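Local coordinates for protein FdxN element excision controlling factor XisI (PDB 2NVM) that probably acts, together with XisF and XisH, as a controlling factor for site-specific excision of the fdxN element from the cyanobacterial chromosome, at residues D54-L59 and L76-G81; I83-D88 and T106-G111. All coordinates share one frame; numbering follows the deposited sequence.

Interaction 1 of 2, residues D54-L59 and L76-G81; sequences DQYLWL and LQIQNG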
loop_
_atom_site.group_PDB
_atom_site.type_symbol
_atom_site.label_atom_id
_atom_site.label_comp_id
_atom_site.label_asym_id
_atom_site.label_seq_id
_atom_site.Cartn_x
_atom_site.Cartn_y
_atom_site.Cartn_z
ATOM N N ASP B 54 -2.278 5.284 -9.392
ATOM C CA ASP B 54 -1.247 6.219 -8.883
ATOM C C ASP B 54 -1.047 6.110 -7.369
ATOM O O ASP B 54 -1.076 7.109 -6.648
ATOM C CB ASP B 54 -1.520 7.685 -9.319
ATOM C CG ASP B 54 -1.265 7.939 -10.787
ATOM O OD1 ASP B 54 -0.236 7.486 -11.316
ATOM O OD2 ASP B 54 -2.051 8.691 -11.389
ATOM N N GLN B 55 -0.893 4.870 -6.915
ATOM C CA GLN B 55 -0.661 4.524 -5.504
ATOM C C GLN B 55 0.668 3.788 -5.497
ATOM O O GLN B 55 0.844 2.813 -6.249
ATOM C CB GLN B 55 -1.780 3.637 -4.976
ATOM C CG GLN B 55 -3.187 4.247 -5.055
ATOM C CD GLN B 55 -3.370 5.466 -4.187
ATOM O OE1 GLN B 55 -2.955 5.481 -3.040
ATOM N NE2 GLN B 55 -4.016 6.492 -4.724
ATOM N N TYR B 56 1.596 4.272 -4.672
ATOM C CA TYR B 56 2.975 3.765 -4.580
ATOM C C TYR B 56 3.289 3.583 -3.105
ATOM O O TYR B 56 3.388 4.570 -2.373
ATOM C CB TYR B 56 3.938 4.787 -5.248
ATOM C CG TYR B 56 3.487 5.152 -6.653
ATOM C CD1 TYR B 56 3.826 4.355 -7.757
ATOM C CD2 TYR B 56 2.664 6.272 -6.869
ATOM C CE1 TYR B 56 3.366 4.678 -9.062
ATOM C CE2 TYR B 56 2.208 6.608 -8.168
ATOM C CZ TYR B 56 2.547 5.808 -9.249
ATOM O OH TYR B 56 2.086 6.150 -10.495
ATOM N N LEU B 57 3.469 2.339 -2.671
ATOM C CA LEU B 57 3.695 2.048 -1.265
ATOM C C LEU B 57 4.781 1.017 -0.985
ATOM O O LEU B 57 4.938 0.057 -1.711
ATOM C CB LEU B 57 2.354 1.638 -0.659
ATOM C CG LEU B 57 2.294 1.372 0.859
ATOM C CD1 LEU B 57 1.084 2.044 1.502
ATOM C CD2 LEU B 57 2.391 -0.127 1.165
ATOM N N TRP B 58 5.512 1.266 0.092
ATOM C CA TRP B 58 6.563 0.440 0.609
ATOM C C TRP B 58 6.210 0.195 2.070
ATOM O O TRP B 58 6.068 1.150 2.854
ATOM C CB TRP B 58 7.924 1.152 0.417
ATOM C CG TRP B 58 9.094 0.605 1.170
ATOM C CD1 TRP B 58 9.266 -0.680 1.604
ATOM C CD2 TRP B 58 10.330 1.285 1.443
ATOM N NE1 TRP B 58 10.487 -0.815 2.198
ATOM C CE2 TRP B 58 11.171 0.362 2.120
ATOM C CE3 TRP B 58 10.800 2.593 1.215
ATOM C CZ2 TRP B 58 12.464 0.697 2.579
ATOM C CZ3 TRP B 58 12.107 2.940 1.672
ATOM C CH2 TRP B 58 12.917 1.987 2.353
ATOM N N LEU B 59 6.053 -1.088 2.411
ATOM C CA LEU B 59 5.776 -1.523 3.770
ATOM C C LEU B 59 6.648 -2.693 4.155
ATOM O O LEU B 59 7.291 -3.289 3.299
ATOM C CB LEU B 59 4.292 -1.893 3.914
ATOM C CG LEU B 59 3.619 -3.002 3.086
ATOM C CD1 LEU B 59 4.159 -4.383 3.328
ATOM C CD2 LEU B 59 2.130 -3.005 3.443
ATOM N N LEU B 76 3.202 7.196 -1.231
ATOM C CA LEU B 76 3.018 8.316 -2.141
ATOM C C LEU B 76 1.850 8.038 -3.073
ATOM O O LEU B 76 1.641 6.886 -3.481
ATOM C CB LEU B 76 4.281 8.499 -2.994
ATOM C CG LEU B 76 5.634 8.615 -2.282
ATOM C CD1 LEU B 76 6.753 8.718 -3.281
ATOM C CD2 LEU B 76 5.675 9.812 -1.390
ATOM N N GLN B 77 1.076 9.077 -3.363
ATOM C CA GLN B 77 -0.001 9.018 -4.345
ATOM C C GLN B 77 -0.054 10.315 -5.175
ATOM O O GLN B 77 0.366 11.373 -4.698
ATOM C CB GLN B 77 -1.379 8.685 -3.740
ATOM C CG GLN B 77 -1.947 9.706 -2.764
ATOM C CD GLN B 77 -3.450 9.671 -2.545
ATOM O OE1 GLN B 77 -4.200 8.886 -3.144
ATOM N NE2 GLN B 77 -3.909 10.588 -1.704
ATOM N N ILE B 78 -0.536 10.198 -6.414
ATOM C CA ILE B 78 -0.728 11.327 -7.311
ATOM C C ILE B 78 -2.246 11.501 -7.327
ATOM O O ILE B 78 -2.964 10.567 -7.692
ATOM C CB ILE B 78 -0.147 11.133 -8.732
ATOM C CG1 ILE B 78 1.335 10.684 -8.670
ATOM C CG2 ILE B 78 -0.294 12.435 -9.509
ATOM C CD1 ILE B 78 1.959 10.399 -10.009
ATOM N N GLN B 79 -2.709 12.676 -6.897
ATOM C CA GLN B 79 -4.131 13.016 -6.805
ATOM C C GLN B 79 -4.365 14.470 -7.249
ATOM O O GLN B 79 -3.759 15.386 -6.680
ATOM C CB GLN B 79 -4.575 12.823 -5.366
ATOM C CG GLN B 79 -6.071 13.003 -5.119
ATOM C CD GLN B 79 -6.491 12.583 -3.713
ATOM O OE1 GLN B 79 -7.428 11.801 -3.559
ATOM N NE2 GLN B 79 -5.772 13.065 -2.687
ATOM N N ASN B 80 -5.237 14.657 -8.249
ATOM C CA ASN B 80 -5.578 15.976 -8.826
ATOM C C ASN B 80 -4.334 16.727 -9.354
ATOM O O ASN B 80 -4.185 17.943 -9.173
ATOM C CB ASN B 80 -6.384 16.816 -7.810
ATOM C CG ASN B 80 -7.655 16.103 -7.322
ATOM O OD1 ASN B 80 -8.388 15.491 -8.116
ATOM N ND2 ASN B 80 -7.926 16.197 -6.011
ATOM N N GLY B 81 -3.449 15.968 -10.008
ATOM C CA GLY B 81 -2.203 16.491 -10.557
ATOM C C GLY B 81 -1.129 16.879 -9.556
ATOM O O GLY B 81 -0.212 17.606 -9.930
#
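Gln55-Leu59 and Leu76-Gln79 run antiparallel as adjacent strands of the mixed XisI sheet, their axes 4.9 Å apart at closest approach and their directions 171° from each other. Tyr56 and Leu76 form a hydrogen-bonded pair: Leu76 N gives a nearly straight bond to Tyr56 O (2.9 Å), and Tyr56 N returns one to Leu76 O. Gln55 and Gln77 are the non-hydrogen-bonded pair next to it. The ladder is carried one step further by Ile78 N, which donates to Asp54 O at 3.1 Å. Asp54 stands just before the strand with positive phi and belongs, with Gln55, to a G1 bulge facing Asp50.

On the sheet face that carries Tyr56 and Leu76, the phenol ring points back along its own strand, so that Tyr56 OH bonds to Asp54 OD1 (2.8 Å) on the anti lone pair of that oxygen. Arg9 from helix 4-23 makes a salt bridge to the same carboxylate oxygen. Ile78 of the neighbouring strand packs obliquely against both side chains, its CB 3.8 Å from Asp54 CB and its CG1 4.2 Å from Tyr56 CE2, while Leu76 O lies at the ring edge.

The other face holds two glutamines side by side near the second subunit, whose Ile48 packs on Gln55. With CG anti to its carbonyl carbon and the chain folded at chi2 (-65°), Gln55 brings its amide over to Gln77, while its OE1 takes a hydrogen bond from Tyr75 OH. The two amide planes are 67° apart, yet Gln55 NE2 reaches Gln77 OE1 at 2.9 Å, in the carbonyl plane of Gln77, on a lone pair.

Interaction 2 of 2, residues I83-D88 and T106-G111; sequences IWIEED and TDIILG
Ile83-Glu87 and Ile108-Leu110 run parallel, their axes 4.7 Å apart at the closest and inclined by 23°, and three backbone bonds zigzag between them: Ile83 N to Asp107 O (2.7 Å), Ile109 N to Ile83 O, and Ile85 N to Ile109 O.

Trp84 and Ile109 project together from one face of the sheet. The isoleucine lies against the indole, with CG2 over the six-membered ring in a CH-pi contact, 3.8 Å from the centroid and 10° off the normal. Its other branch, CG1 anti to the carbonyl carbon (chi1 -58°), carries CD1 over the same face, offset toward the rim and tightly packed at 3.3 Å from Trp84 CE2. Trp84 NE1 is buried here without a hydrogen-bonding partner.

The two strands are the arms of a beta-alpha-beta unit whose connection runs through helix 93-100. Ile83, Ile85, Ile108 and Leu110 point to the face on which this helix packs, where Met98 touches Ile83 and Ile108, and Val95 touches Ile85. There Ile85 CD1 meets both neighbours, Leu110 CD2 at 3.8 Å and Ile108 CG2 at 4.0 Å.

Gly111, just after the inverse gamma turn centred on Leu110, has no side chain, and the Glu86 carboxylate comes close, OE1 lying 3.5 Å from Gly111 CA. That carboxylate is gripped by two arginines of the second subunit, Arg68 at OE1 and Arg46 at OE2.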
loop_
_atom_site.group_PDB
_atom_site.type_symbol
_atom_site.label_atom_id
_atom_site.label_comp_id
_atom_site.label_asym_id
_atom_site.label_seq_id
_atom_site.Cartn_x
_atom_site.Cartn_y
_atom_site.Cartn_z
ATOM N N ILE B 83 1.495 15.450 -6.094
ATOM C CA ILE B 83 2.142 14.340 -5.398
ATOM C C ILE B 83 1.864 14.533 -3.910
ATOM O O ILE B 83 2.220 15.556 -3.347
ATOM C CB ILE B 83 3.680 14.300 -5.685
ATOM C CG1 ILE B 83 3.922 14.035 -7.193
ATOM C CG2 ILE B 83 4.389 13.251 -4.822
ATOM C CD1 ILE B 83 5.345 14.176 -7.637
ATOM N N TRP B 84 1.222 13.539 -3.299
ATOM C CA TRP B 84 0.889 13.517 -1.873
ATOM C C TRP B 84 1.854 12.570 -1.190
ATOM O O TRP B 84 1.849 11.402 -1.524
ATOM C CB TRP B 84 -0.536 13.009 -1.663
ATOM C CG TRP B 84 -1.573 13.995 -1.963
ATOM C CD1 TRP B 84 -1.932 14.476 -3.183
ATOM C CD2 TRP B 84 -2.411 14.632 -1.010
ATOM N NE1 TRP B 84 -2.939 15.402 -3.052
ATOM C CE2 TRP B 84 -3.266 15.510 -1.726
ATOM C CE3 TRP B 84 -2.527 14.552 0.390
ATOM C CZ2 TRP B 84 -4.233 16.317 -1.081
ATOM C CZ3 TRP B 84 -3.482 15.335 1.037
ATOM C CH2 TRP B 84 -4.334 16.212 0.297
ATOM N N ILE B 85 2.680 13.075 -0.274
ATOM C CA ILE B 85 3.602 12.247 0.525
ATOM C C ILE B 85 2.798 11.968 1.801
ATOM O O ILE B 85 2.691 12.831 2.680
ATOM C CB ILE B 85 4.952 12.916 0.825
ATOM C CG1 ILE B 85 5.626 13.413 -0.475
ATOM C CG2 ILE B 85 5.849 11.927 1.595
ATOM C CD1 ILE B 85 6.952 14.141 -0.253
ATOM N N GLU B 86 2.178 10.783 1.841
ATOM C CA GLU B 86 1.345 10.326 2.971
ATOM C C GLU B 86 2.156 9.731 4.126
ATOM O O GLU B 86 1.695 9.713 5.243
ATOM C CB GLU B 86 0.341 9.277 2.494
ATOM C CG GLU B 86 -0.573 9.668 1.304
ATOM C CD GLU B 86 -1.626 10.723 1.588
ATOM O OE1 GLU B 86 -1.593 11.429 2.608
ATOM O OE2 GLU B 86 -2.508 10.894 0.734
ATOM N N GLU B 87 3.322 9.171 3.842
ATOM C CA GLU B 87 4.195 8.594 4.866
ATOM C C GLU B 87 5.599 8.661 4.308
ATOM O O GLU B 87 5.798 8.343 3.128
ATOM C CB GLU B 87 3.781 7.146 5.183
ATOM C CG GLU B 87 4.592 6.437 6.293
ATOM C CD GLU B 87 4.516 7.118 7.674
ATOM O OE1 GLU B 87 3.401 7.452 8.116
ATOM O OE2 GLU B 87 5.581 7.293 8.324
ATOM N N ASP B 88 6.543 9.090 5.147
ATOM C CA ASP B 88 7.925 9.282 4.774
ATOM C C ASP B 88 8.859 8.795 5.879
ATOM O O ASP B 88 8.663 9.156 7.041
ATOM C CB ASP B 88 8.158 10.798 4.551
ATOM C CG ASP B 88 9.603 11.143 4.114
ATOM O OD1 ASP B 88 10.210 10.357 3.361
ATOM O OD2 ASP B 88 10.115 12.208 4.517
ATOM N N THR B 106 4.735 23.623 -5.199
ATOM C CA THR B 106 3.267 23.768 -5.257
ATOM C C THR B 106 2.526 22.482 -5.671
ATOM O O THR B 106 1.308 22.424 -5.479
ATOM C CB THR B 106 2.813 24.926 -6.195
ATOM O OG1 THR B 106 3.208 24.653 -7.546
ATOM C CG2 THR B 106 3.403 26.253 -5.732
ATOM N N ASP B 107 3.231 21.512 -6.286
ATOM C CA ASP B 107 2.677 20.193 -6.668
ATOM C C ASP B 107 3.061 19.026 -5.706
ATOM O O ASP B 107 2.800 17.868 -6.027
ATOM C CB ASP B 107 3.032 19.877 -8.143
ATOM C CG ASP B 107 2.288 20.768 -9.146
ATOM O OD1 ASP B 107 1.133 21.185 -8.894
ATOM O OD2 ASP B 107 2.846 21.009 -10.233
ATOM N N ILE B 108 3.636 19.353 -4.537
ATOM C CA ILE B 108 4.033 18.413 -3.478
ATOM C C ILE B 108 3.188 18.755 -2.227
ATOM O O ILE B 108 3.211 19.885 -1.791
ATOM C CB ILE B 108 5.551 18.524 -3.126
ATOM C CG1 ILE B 108 6.425 18.246 -4.362
ATOM C CG2 ILE B 108 5.922 17.557 -1.988
ATOM C CD1 ILE B 108 7.932 18.314 -4.112
ATOM N N ILE B 109 2.455 17.784 -1.684
ATOM C CA ILE B 109 1.634 17.950 -0.467
ATOM C C ILE B 109 2.124 16.961 0.589
ATOM O O ILE B 109 2.244 15.758 0.306
ATOM C CB ILE B 109 0.126 17.693 -0.725
ATOM C CG1 ILE B 109 -0.392 18.645 -1.808
ATOM C CG2 ILE B 109 -0.686 17.865 0.572
ATOM C CD1 ILE B 109 -1.828 18.496 -2.124
ATOM N N LEU B 110 2.398 17.468 1.790
ATOM C CA LEU B 110 2.791 16.632 2.914
ATOM C C LEU B 110 1.512 16.223 3.613
ATOM O O LEU B 110 1.032 16.897 4.523
ATOM C CB LEU B 110 3.784 17.328 3.848
ATOM C CG LEU B 110 5.075 17.791 3.171
ATOM C CD1 LEU B 110 5.977 18.413 4.239
ATOM C CD2 LEU B 110 5.817 16.660 2.396
ATOM N N GLY B 111 0.940 15.116 3.122
ATOM C CA GLY B 111 -0.259 14.490 3.660
ATOM C C GLY B 111 -0.095 14.074 5.107
ATOM O O GLY B 111 -1.050 14.129 5.856
#

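After helix 4-23 and strand 44-50, the chain turns into 54-59, continues through strands 63-64 and 67-79, and comes back at 76-81, where interaction 1 closes a loop made almost wholly of strand. The tight turn at the end of 76-81 leads into 83-88; from there the chain passes through helix 93-100 and returns at 106-111, closing the loop of interaction 2. The two loops are thus in series, neither enclosing the other. They meet where strands 67-79 and 82-87 adjoin: Gln77 O lies 2.7 Å from Trp84 N, and Leu76 CD2 packs on Ile85 CG2. Antiparallel and parallel parts become one sheet, and both contacts also touch the second subunit.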